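Local coordinates for protein uncharacterized conserved (Bdellovibrio bacteriovorus, PDB 7O21) that probably trims cell-wall peptidoglycan as an LD-carboxypeptidase of the YkuD family, in a predatory bacterium whose curvature is generated by asymmetric peptidoglycan editing, at residues 157-160 and 161-164. Residues are numbered along the deposited sequence; the frame is centred on the assembly and turned at random.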
loop_
_atom_site.group_PDB
_atom_site.type_symbol
_atom_site.label_atom_id
_atom_site.label_comp_id
_atom_site.label_asym_id
_atom_site.label_seq_id
_atom_site.Cartn_x
_atom_site.Cartn_y
_atom_site.Cartn_z
ATOM N N ASP A 157 29.062 -1.257 3.620
ATOM C CA ASP A 157 29.598 0.063 3.218
ATOM C C ASP A 157 28.751 0.612 2.068
ATOM O O ASP A 157 28.491 1.765 2.060
ATOM C CB ASP A 157 31.101 -0.002 2.928
ATOM C CG ASP A 157 31.519 -0.802 1.705
ATOM O OD1 ASP A 157 30.887 -1.759 1.406
ATOM O OD2 ASP A 157 32.515 -0.448 1.117
ATOM N N VAL A 158 28.330 -0.269 1.182
ATOM C CA VAL A 158 27.555 0.166 0.027
ATOM C C VAL A 158 26.169 0.630 0.444
ATOM O O VAL A 158 25.693 1.667 -0.028
ATOM C CB VAL A 158 27.493 -0.969 -1.000
ATOM C CG1 VAL A 158 26.509 -0.621 -2.114
ATOM C CG2 VAL A 158 28.878 -1.229 -1.581
ATOM N N ILE A 159 25.497 -0.114 1.331
ATOM C CA ILE A 159 24.121 0.268 1.653
ATOM C C ILE A 159 24.096 1.625 2.338
ATOM O O ILE A 159 23.152 2.409 2.155
ATOM C CB ILE A 159 23.364 -0.823 2.448
ATOM C CG1 ILE A 159 21.848 -0.594 2.370
ATOM C CG2 ILE A 159 23.803 -0.835 3.917
ATOM C CD1 ILE A 159 21.218 -0.973 1.038
ATOM N N LYS A 160 25.146 1.935 3.112
ATOM C CA LYS A 160 25.227 3.240 3.758
ATOM C C LYS A 160 25.447 4.361 2.743
ATOM O O LYS A 160 24.916 5.463 2.912
ATOM C CB LYS A 160 26.320 3.231 4.826
ATOM C CG LYS A 160 26.034 2.273 5.962
ATOM C CD LYS A 160 27.210 2.139 6.923
ATOM C CE LYS A 160 26.919 1.057 7.949
ATOM N NZ LYS A 160 28.111 0.713 8.783
ATOM N N LYS A 161 26.233 4.111 1.693
ATOM C CA LYS A 161 26.360 5.101 0.628
ATOM C C LYS A 161 25.038 5.288 -0.108
ATOM O O LYS A 161 24.645 6.421 -0.420
ATOM C CB LYS A 161 27.444 4.672 -0.358
ATOM C CG LYS A 161 28.861 4.612 0.211
ATOM C CD LYS A 161 29.833 4.022 -0.813
ATOM C CE LYS A 161 31.251 3.947 -0.270
ATOM N NZ LYS A 161 32.151 3.184 -1.189
ATOM N N LEU A 162 24.339 4.192 -0.409
ATOM C CA LEU A 162 23.106 4.308 -1.182
ATOM C C LEU A 162 22.034 5.071 -0.421
ATOM O O LEU A 162 21.175 5.717 -1.034
ATOM C CB LEU A 162 22.591 2.924 -1.559
ATOM C CG LEU A 162 23.477 2.138 -2.525
ATOM C CD1 LEU A 162 22.902 0.742 -2.739
ATOM C CD2 LEU A 162 23.596 2.877 -3.854
ATOM N N ALA A 163 22.058 5.003 0.909
ATOM C CA ALA A 163 21.051 5.696 1.698
ATOM C C ALA A 163 21.016 7.181 1.372
ATOM O O ALA A 163 19.949 7.806 1.439
ATOM C CB ALA A 163 21.294 5.465 3.195
ATOM N N ASP A 164 22.159 7.752 0.983
ATOM C CA ASP A 164 22.223 9.167 0.633
ATOM C C ASP A 164 21.448 9.497 -0.635
ATOM O O ASP A 164 21.098 10.664 -0.847
ATOM C CB ASP A 164 23.681 9.611 0.480
ATOM C CG ASP A 164 24.436 9.600 1.797
ATOM O OD1 ASP A 164 23.784 9.675 2.863
ATOM O OD2 ASP A 164 25.682 9.508 1.764
HETATM O O HOH W 1 32.084 0.497 -1.362
#
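K161 reaches back along helix 156-163 toward D157, one turn earlier, and its side chain can be followed atom by atom. K161 CB lies 3.5 Å from V158 O. K161 CG sits opposite its own carbonyl carbon and beside the backbone N (chi1 -65°), which brings it 3.4 Å from D157 O, and CD passes the same oxygen more loosely. From there the fully extended chain carries NZ to the neighbourhood of the D157 carboxylate. The charges do not meet directly: K161 NZ stands 4.3 Å from D157 OD2, too far for a salt bridge, and one water fills the step. It donates to D157 OD2 at 2.7 Å and accepts from K161 NZ at the same length.

The backbone bonds of the helix run i+4 to i alongside this link. K161 N bonds to D157 O at 3.3 Å, L162 N to V158 O at 2.9 Å in a nearly linear approach to the carbonyl, and A163 N to I159 O, bent to 140° at the hydrogen.

On the buried face, V158 and L162, a turn apart, run alongside each other, V158 CG1 3.9 Å from L162 CD1. Both rest on Y69 of strand 62-73, while I159 packs on F114 and comes within about 6 Å of the side chain of H136, a predicted active-site residue. The helix is thus amphipathic, its apolar side laid against the sheet of the YkuD catalytic domain. On the exposed side, the opposite charges of D157 and K161 probably attract each other only weakly, and the water supplies each with a hydrogen-bond partner.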